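Cell wall surface anchor family protein (Streptococcus agalactiae serogroup V, PDB 3PF2) forms the shaft of a Gram-positive surface pilus as its major pilin, here a calcium-binding C-terminal fragment, and probably serves in cell adhesion. Local coordinates at residues Asp55-Ser69 with Asp127-Asn141. Sequence-based numbering, arbitrary orientation.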
ATOM      1  N   ASP A  55       1.157   5.702   9.605  1.00 16.69           N
ATOM      2  CA  ASP A  55       0.122   6.716   9.401  1.00 17.99           C
ATOM      3  C   ASP A  55      -0.499   6.656   8.007  1.00 17.41           C
ATOM      4  O   ASP A  55      -1.707   6.840   7.853  1.00 17.63           O
ATOM      5  CB  ASP A  55       0.716   8.118   9.607  1.00 19.19           C
ATOM      6  CG  ASP A  55       1.118   8.383  11.051  1.00 21.44           C
ATOM      7  OD1 ASP A  55       0.833   7.534  11.919  1.00 25.08           O
ATOM      8  OD2 ASP A  55       1.735   9.440  11.314  1.00 26.06           O
ATOM      9  N   GLY A  56       0.353   6.430   7.009  1.00 16.70           N
ATOM     10  CA  GLY A  56      -0.039   6.470   5.601  1.00 15.59           C
ATOM     11  C   GLY A  56      -0.718   5.206   5.107  1.00 15.22           C
ATOM     12  O   GLY A  56      -0.992   5.075   3.911  1.00 15.11           O
ATOM     13  N   LEU A  57      -0.983   4.271   6.014  1.00 14.94           N
ATOM     14  CA  LEU A  57      -1.723   3.054   5.673  1.00 14.05           C
ATOM     15  C   LEU A  57      -3.065   3.016   6.392  1.00 14.61           C
ATOM     16  O   LEU A  57      -3.145   3.362   7.564  1.00 14.92           O
ATOM     17  CB  LEU A  57      -0.908   1.815   6.039  1.00 14.63           C
ATOM     18  CG  LEU A  57       0.464   1.654   5.370  1.00 14.13           C
ATOM     19  CD1 LEU A  57       1.186   0.461   5.935  1.00 14.32           C
ATOM     20  CD2 LEU A  57       0.340   1.505   3.849  1.00 14.36           C
ATOM     21  N   THR A  58      -4.113   2.606   5.680  1.00 14.35           N
ATOM     22  CA  THR A  58      -5.420   2.346   6.294  1.00 14.99           C
ATOM     23  C   THR A  58      -5.712   0.849   6.245  1.00 15.28           C
ATOM     24  O   THR A  58      -5.775   0.250   5.172  1.00 15.92           O
ATOM     25  CB  THR A  58      -6.560   3.167   5.619  1.00 14.54           C
ATOM     26  OG1 THR A  58      -6.319   4.566   5.820  1.00 14.37           O
ATOM     27  CG2 THR A  58      -7.948   2.799   6.215  1.00 16.11           C
ATOM     28  N   TYR A  59      -5.873   0.251   7.425  1.00 14.91           N
ATOM     29  CA  TYR A  59      -6.317  -1.127   7.588  1.00 14.68           C
ATOM     30  C   TYR A  59      -7.764  -1.308   7.110  1.00 14.53           C
ATOM     31  O   TYR A  59      -8.635  -0.460   7.384  1.00 14.56           O
ATOM     32  CB  TYR A  59      -6.205  -1.522   9.070  1.00 14.89           C
ATOM     33  CG  TYR A  59      -6.964  -2.778   9.467  1.00 14.73           C
ATOM     34  CD1 TYR A  59      -6.349  -4.030   9.441  1.00 15.98           C
ATOM     35  CD2 TYR A  59      -8.293  -2.703   9.893  1.00 15.86           C
ATOM     36  CE1 TYR A  59      -7.043  -5.183   9.815  1.00 15.90           C
ATOM     37  CE2 TYR A  59      -8.997  -3.836  10.256  1.00 15.38           C
ATOM     38  CZ  TYR A  59      -8.364  -5.066  10.229  1.00 16.77           C
ATOM     39  OH  TYR A  59      -9.045  -6.204  10.596  1.00 16.33           O
ATOM     40  N   LYS A  60      -8.014  -2.405   6.398  1.00 14.71           N
ATOM     41  CA  LYS A  60      -9.361  -2.711   5.897  1.00 16.00           C
ATOM     42  C   LYS A  60      -9.966  -3.927   6.575  1.00 16.07           C
ATOM     43  O   LYS A  60     -11.086  -3.860   7.073  1.00 16.65           O
ATOM     44  CB  LYS A  60      -9.388  -2.906   4.378  1.00 16.15           C
ATOM     45  CG  LYS A  60      -9.177  -1.637   3.576  1.00 18.84           C
ATOM     46  CD  LYS A  60     -10.268  -0.599   3.859  1.00 23.20           C
ATOM     47  CE  LYS A  60      -9.838   0.780   3.373  1.00 26.53           C
ATOM     48  NZ  LYS A  60     -10.948   1.774   3.518  1.00 28.46           N
ATOM     49  N   SER A  61      -9.233  -5.037   6.577  1.00 16.28           N
ATOM     50  CA  SER A  61      -9.733  -6.290   7.145  1.00 16.55           C
ATOM     51  C   SER A  61      -8.623  -7.307   7.221  1.00 16.71           C
ATOM     52  O   SER A  61      -7.565  -7.125   6.606  1.00 16.77           O
ATOM     53  CB  SER A  61     -10.855  -6.870   6.262  1.00 16.91           C
ATOM     54  OG  SER A  61     -10.409  -7.005   4.927  1.00 17.01           O
ATOM     55  N   VAL A  62      -8.863  -8.377   7.979  1.00 16.93           N
ATOM     56  CA  VAL A  62      -8.006  -9.555   7.951  1.00 17.13           C
ATOM     57  C   VAL A  62      -8.704 -10.619   7.107  1.00 17.19           C
ATOM     58  O   VAL A  62      -9.924 -10.820   7.227  1.00 17.72           O
ATOM     59  CB  VAL A  62      -7.714 -10.099   9.372  1.00 16.99           C
ATOM     60  CG1 VAL A  62      -6.869 -11.368   9.312  1.00 17.14           C
ATOM     61  CG2 VAL A  62      -7.026  -9.018  10.255  1.00 16.71           C
ATOM     62  N   GLY A  63      -7.930 -11.296   6.258  1.00 17.46           N
ATOM     63  CA  GLY A  63      -8.452 -12.291   5.332  1.00 18.13           C
ATOM     64  C   GLY A  63      -8.463 -13.693   5.904  1.00 18.62           C
ATOM     65  O   GLY A  63      -8.615 -13.883   7.113  1.00 19.04           O
ATOM     66  N   LYS A  64      -8.284 -14.680   5.033  1.00 19.21           N
ATOM     67  CA  LYS A  64      -8.374 -16.067   5.450  1.00 19.93           C
ATOM     68  C   LYS A  64      -7.013 -16.547   5.969  1.00 19.15           C
ATOM     69  O   LYS A  64      -6.053 -16.628   5.207  1.00 19.48           O
ATOM     70  CB  LYS A  64      -8.858 -16.925   4.283  1.00 20.51           C
ATOM     71  CG  LYS A  64      -9.548 -18.204   4.712  1.00 23.91           C
ATOM     72  CD  LYS A  64     -10.311 -18.882   3.566  1.00 27.41           C
ATOM     73  CE  LYS A  64      -9.364 -19.524   2.564  1.00 29.36           C
ATOM     74  NZ  LYS A  64     -10.101 -20.334   1.546  1.00 30.81           N
ATOM     75  N   ILE A  65      -6.950 -16.873   7.259  1.00 18.84           N
ATOM     76  CA  ILE A  65      -5.700 -17.331   7.889  1.00 18.21           C
ATOM     77  C   ILE A  65      -5.470 -18.815   7.612  1.00 18.48           C
ATOM     78  O   ILE A  65      -6.363 -19.635   7.855  1.00 18.99           O
ATOM     79  CB  ILE A  65      -5.669 -17.001   9.404  1.00 17.95           C
ATOM     80  CG1 ILE A  65      -5.781 -15.488   9.605  1.00 18.58           C
ATOM     81  CG2 ILE A  65      -4.407 -17.568  10.082  1.00 17.18           C
ATOM     82  CD1 ILE A  65      -5.638 -15.016  11.037  1.00 19.14           C
ATOM     83  N   LYS A  66      -4.277 -19.145   7.100  1.00 17.63           N
ATOM     84  CA  LYS A  66      -3.946 -20.486   6.615  1.00 17.51           C
ATOM     85  C   LYS A  66      -2.686 -21.035   7.250  1.00 18.05           C
ATOM     86  O   LYS A  66      -1.740 -20.294   7.493  1.00 17.34           O
ATOM     87  CB  LYS A  66      -3.705 -20.490   5.092  1.00 18.08           C
ATOM     88  CG  LYS A  66      -4.794 -19.870   4.242  1.00 19.32           C
ATOM     89  CD  LYS A  66      -6.063 -20.715   4.234  1.00 23.11           C
ATOM     90  CE  LYS A  66      -5.827 -22.123   3.695  1.00 24.04           C
ATOM     91  NZ  LYS A  66      -5.598 -22.182   2.228  1.00 26.48           N
ATOM     92  N   ILE A  67      -2.697 -22.338   7.515  1.00 17.90           N
ATOM     93  CA  ILE A  67      -1.472 -23.110   7.704  1.00 18.22           C
ATOM     94  C   ILE A  67      -1.488 -24.234   6.683  1.00 18.62           C
ATOM     95  O   ILE A  67      -2.371 -25.107   6.718  1.00 17.94           O
ATOM     96  CB  ILE A  67      -1.321 -23.676   9.136  1.00 18.34           C
ATOM     97  CG1 ILE A  67      -1.307 -22.543  10.165  1.00 18.88           C
ATOM     98  CG2 ILE A  67      -0.043 -24.489   9.227  1.00 19.02           C
ATOM     99  CD1 ILE A  67      -1.451 -23.005  11.614  1.00 20.42           C
ATOM    100  N   GLY A  68      -0.527 -24.207   5.760  1.00 18.76           N
ATOM    101  CA  GLY A  68      -0.533 -25.127   4.619  1.00 19.45           C
ATOM    102  C   GLY A  68      -1.880 -24.965   3.947  1.00 20.53           C
ATOM    103  O   GLY A  68      -2.339 -23.843   3.754  1.00 20.31           O
ATOM    104  N   SER A  69      -2.536 -26.081   3.645  1.00 21.53           N
ATOM    105  CA  SER A  69      -3.837 -26.068   2.975  1.00 22.31           C
ATOM    106  C   SER A  69      -4.983 -25.791   3.943  1.00 23.08           C
ATOM    107  O   SER A  69      -6.137 -25.667   3.526  1.00 23.45           O
ATOM    108  CB  SER A  69      -4.084 -27.412   2.297  1.00 22.81           C
ATOM    109  OG  SER A  69      -4.261 -28.413   3.281  1.00 22.74           O
ATOM    110  N   ASP A 127       0.776 -28.043   2.169  1.00 20.20           N
ATOM    111  CA  ASP A 127       0.995 -29.057   3.211  1.00 20.87           C
ATOM    112  C   ASP A 127       2.425 -29.567   3.273  1.00 21.04           C
ATOM    113  O   ASP A 127       2.882 -29.999   4.341  1.00 21.27           O
ATOM    114  CB  ASP A 127       0.081 -30.257   3.000  1.00 21.09           C
ATOM    115  CG  ASP A 127      -1.357 -29.975   3.338  1.00 22.43           C
ATOM    116  OD1 ASP A 127      -1.692 -28.886   3.855  1.00 22.56           O
ATOM    117  OD2 ASP A 127      -2.167 -30.889   3.087  1.00 26.25           O
ATOM    118  N   ASP A 128       3.117 -29.548   2.134  1.00 21.11           N
ATOM    119  CA  ASP A 128       4.487 -30.036   2.052  0.50 21.14           C
ATOM    120  C   ASP A 128       5.523 -28.941   2.313  1.00 20.37           C
ATOM    121  O   ASP A 128       6.720 -29.212   2.348  1.00 20.99           O
ATOM    122  CB  ASP A 128       4.726 -30.718   0.701  0.50 21.65           C
ATOM    123  CG  ASP A 128       3.987 -32.036   0.581  0.50 23.02           C
ATOM    124  OD1 ASP A 128       3.778 -32.700   1.619  0.50 25.08           O
ATOM    125  OD2 ASP A 128       3.606 -32.412  -0.547  0.50 24.98           O
ATOM    126  N   ALA A 129       5.044 -27.708   2.492  1.00 19.28           N
ATOM    127  CA  ALA A 129       5.882 -26.549   2.845  1.00 18.19           C
ATOM    128  C   ALA A 129       5.010 -25.511   3.554  1.00 17.45           C
ATOM    129  O   ALA A 129       4.676 -24.456   2.996  1.00 17.37           O
ATOM    130  CB  ALA A 129       6.563 -25.968   1.607  1.00 18.18           C
ATOM    131  N   ALA A 130       4.643 -25.819   4.802  1.00 16.21           N
ATOM    132  CA  ALA A 130       3.580 -25.090   5.501  1.00 15.56           C
ATOM    133  C   ALA A 130       4.096 -24.079   6.505  1.00 15.33           C
ATOM    134  O   ALA A 130       5.099 -24.321   7.191  1.00 15.58           O
ATOM    135  CB  ALA A 130       2.639 -26.065   6.219  1.00 15.03           C
ATOM    136  N   PHE A 131       3.379 -22.964   6.605  1.00 14.75           N
ATOM    137  CA  PHE A 131       3.661 -21.926   7.594  1.00 14.26           C
ATOM    138  C   PHE A 131       2.373 -21.152   7.880  1.00 14.22           C
ATOM    139  O   PHE A 131       1.361 -21.355   7.196  1.00 14.83           O
ATOM    140  CB  PHE A 131       4.789 -21.000   7.097  1.00 14.10           C
ATOM    141  CG  PHE A 131       4.430 -20.207   5.874  1.00 14.27           C
ATOM    142  CD1 PHE A 131       3.896 -18.919   6.004  1.00 14.73           C
ATOM    143  CD2 PHE A 131       4.631 -20.737   4.591  1.00 15.22           C
ATOM    144  CE1 PHE A 131       3.537 -18.171   4.865  1.00 14.02           C
ATOM    145  CE2 PHE A 131       4.278 -19.985   3.456  1.00 14.46           C
ATOM    146  CZ  PHE A 131       3.741 -18.700   3.613  1.00 13.82           C
ATOM    147  N   LEU A 132       2.397 -20.295   8.902  1.00 13.70           N
ATOM    148  CA  LEU A 132       1.239 -19.475   9.251  1.00 13.68           C
ATOM    149  C   LEU A 132       1.215 -18.228   8.377  1.00 13.41           C
ATOM    150  O   LEU A 132       2.167 -17.448   8.353  1.00 13.03           O
ATOM    151  CB  LEU A 132       1.238 -19.084  10.731  1.00 13.50           C
ATOM    152  CG  LEU A 132       0.097 -18.163  11.194  1.00 14.27           C
ATOM    153  CD1 LEU A 132      -1.232 -18.914  11.172  1.00 12.72           C
ATOM    154  CD2 LEU A 132       0.344 -17.578  12.590  1.00 15.89           C
ATOM    155  N   GLU A 133       0.106 -18.064   7.659  1.00 12.27           N
ATOM    156  CA  GLU A 133      -0.066 -16.973   6.707  1.00 12.35           C
ATOM    157  C   GLU A 133      -1.288 -16.155   7.083  1.00 12.05           C
ATOM    158  O   GLU A 133      -2.391 -16.690   7.186  1.00 12.10           O
ATOM    159  CB  GLU A 133      -0.191 -17.537   5.293  1.00 11.78           C
ATOM    160  CG  GLU A 133      -0.607 -16.531   4.224  1.00 13.40           C
ATOM    161  CD  GLU A 133      -0.941 -17.200   2.897  1.00 14.14           C
ATOM    162  OE1 GLU A 133      -0.750 -18.431   2.733  1.00 14.44           O
ATOM    163  OE2 GLU A 133      -1.383 -16.468   1.983  1.00 16.98           O
ATOM    164  N   ILE A 134      -1.078 -14.861   7.299  1.00 12.07           N
ATOM    165  CA  ILE A 134      -2.150 -13.939   7.673  1.00 11.86           C
ATOM    166  C   ILE A 134      -2.237 -12.804   6.657  1.00 12.61           C
ATOM    167  O   ILE A 134      -1.427 -11.873   6.690  1.00 12.15           O
ATOM    168  CB  ILE A 134      -1.951 -13.325   9.091  1.00 11.80           C
ATOM    169  CG1 ILE A 134      -1.720 -14.416  10.144  1.00 13.34           C
ATOM    170  CG2 ILE A 134      -3.137 -12.406   9.459  1.00 11.11           C
ATOM    171  CD1 ILE A 134      -1.396 -13.856  11.506  1.00 15.06           C
ATOM    172  N   PRO A 135      -3.217 -12.875   5.743  1.00 13.13           N
ATOM    173  CA  PRO A 135      -3.408 -11.766   4.804  1.00 13.53           C
ATOM    174  C   PRO A 135      -4.144 -10.608   5.461  1.00 13.89           C
ATOM    175  O   PRO A 135      -5.155 -10.821   6.142  1.00 15.24           O
ATOM    176  CB  PRO A 135      -4.252 -12.383   3.672  1.00 13.79           C
ATOM    177  CG  PRO A 135      -4.710 -13.719   4.155  1.00 14.82           C
ATOM    178  CD  PRO A 135      -4.236 -13.924   5.582  1.00 12.92           C
ATOM    179  N   VAL A 136      -3.621  -9.394   5.296  1.00 12.82           N
ATOM    180  CA  VAL A 136      -4.226  -8.193   5.857  1.00 13.12           C
ATOM    181  C   VAL A 136      -4.490  -7.190   4.738  1.00 13.14           C
ATOM    182  O   VAL A 136      -3.561  -6.686   4.106  1.00 12.93           O
ATOM    183  CB  VAL A 136      -3.361  -7.562   6.977  1.00 12.91           C
ATOM    184  CG1 VAL A 136      -4.034  -6.309   7.545  1.00 13.26           C
ATOM    185  CG2 VAL A 136      -3.132  -8.585   8.095  1.00 14.19           C
ATOM    186  N   ALA A 137      -5.765  -6.907   4.501  1.00 12.54           N
ATOM    187  CA  ALA A 137      -6.148  -5.926   3.491  1.00 12.50           C
ATOM    188  C   ALA A 137      -5.915  -4.500   3.977  1.00 12.34           C
ATOM    189  O   ALA A 137      -6.185  -4.170   5.141  1.00 12.08           O
ATOM    190  CB  ALA A 137      -7.601  -6.138   3.081  1.00 12.45           C
ATOM    191  N   SER A 138      -5.407  -3.662   3.074  1.00 11.70           N
ATOM    192  CA  SER A 138      -4.861  -2.360   3.422  1.00 12.29           C
ATOM    193  C   SER A 138      -4.965  -1.438   2.210  1.00 12.33           C
ATOM    194  O   SER A 138      -5.080  -1.916   1.096  1.00 11.84           O
ATOM    195  CB  SER A 138      -3.374  -2.545   3.793  1.00 12.33           C
ATOM    196  OG  SER A 138      -2.782  -1.347   4.265  1.00 15.06           O
ATOM    197  N   THR A 139      -4.963  -0.125   2.450  1.00 12.90           N
ATOM    198  CA  THR A 139      -4.799   0.859   1.366  1.00 13.85           C
ATOM    199  C   THR A 139      -3.724   1.857   1.770  1.00 13.36           C
ATOM    200  O   THR A 139      -3.418   1.997   2.951  1.00 13.57           O
ATOM    201  CB  THR A 139      -6.095   1.648   1.072  1.00 14.63           C
ATOM    202  OG1 THR A 139      -6.493   2.379   2.246  1.00 16.98           O
ATOM    203  CG2 THR A 139      -7.229   0.726   0.637  1.00 15.52           C
ATOM    204  N   ILE A 140      -3.127   2.531   0.787  1.00 12.33           N
ATOM    205  CA  ILE A 140      -2.311   3.699   1.062  1.00 12.73           C
ATOM    206  C   ILE A 140      -3.280   4.887   1.147  1.00 13.47           C
ATOM    207  O   ILE A 140      -4.192   4.987   0.334  1.00 13.87           O
ATOM    208  CB  ILE A 140      -1.299   3.964  -0.080  1.00 11.93           C
ATOM    209  CG1 ILE A 140      -0.347   2.766  -0.262  1.00 10.78           C
ATOM    210  CG2 ILE A 140      -0.503   5.256   0.175  1.00 12.74           C
ATOM    211  CD1 ILE A 140       0.626   2.865  -1.467  1.00 11.73           C
ATOM    212  N   ASN A 141      -3.091   5.770   2.122  1.00 14.13           N
ATOM    213  CA  ASN A 141      -3.986   6.923   2.263  1.00 14.09           C
ATOM    214  C   ASN A 141      -3.301   8.265   1.998  1.00 14.26           C
ATOM    215  O   ASN A 141      -2.128   8.314   1.613  1.00 14.08           O
ATOM    216  CB  ASN A 141      -4.673   6.909   3.636  1.00 14.13           C
ATOM    217  CG  ASN A 141      -3.693   7.040   4.771  1.00 13.59           C
ATOM    218  OD1 ASN A 141      -2.829   7.906   4.741  1.00 15.19           O
ATOM    219  ND2 ASN A 141      -3.827   6.185   5.792  1.00 12.97           N
TER
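Ile65 and Ile67 close on Leu132 from neighbouring positions, with Leu132 CD1 3.6 Å from Ile65 CG2 and 3.8 Å from Ile67 CG1. Leu132 CG lies anti to the backbone N (chi1 177°), and the end of its side chain comes nearer strand 65-67. Ile134 runs side by side with Ile65, and its CG2 also meets Val62 CG1, extending the buried row towards Val136, whose CG1 touches the edge of the Tyr59 ring at CD1. Phe95 and Ile93 of strand 90-95, in a second sheet, pack on Leu132 and Ile134, so this is the inner face.

Around Lys66, Glu133 and Lys60 the contact is looser and more open to solvent. Lys66 and Glu133 form a hydrogen-bonded backbone pair, yet Lys66 NZ stays 6.2 Å from Glu133 OE1, which bonds Asn125 instead. The exposed Lys60 bends at chi2: its CB lies against Ala137 and its CE against Thr139 CG2, while its end leads away.

Polar side chains close both ends. Asn141 ND2 donates to Asp55 O, within the carbonyl plane, and to Thr58 OG1 (3.0 Å each); both acceptors lie near the amide plane, and OD1 accepts from Lys143 N, which together fix the amide's rotation. At the far end Asp127 OD1 receives Ser69 N at 2.9 Å and Ser69 OG at 2.7 Å from one face of the carboxylate.

Between Tyr59 and Ser61 the register slips by one: Ala137 O takes Lys60 N and, weakly, Ser61 N, a classic beta bulge. Strands 57-62 and 65-67 run antiparallel to 132-140, at 150° and 163° respectively; 132-140 is the middle strand of a five-stranded antiparallel sheet, with 57-67 beside it, in the Ig-like beta-sandwich of this pilin's Cna-B-like domain.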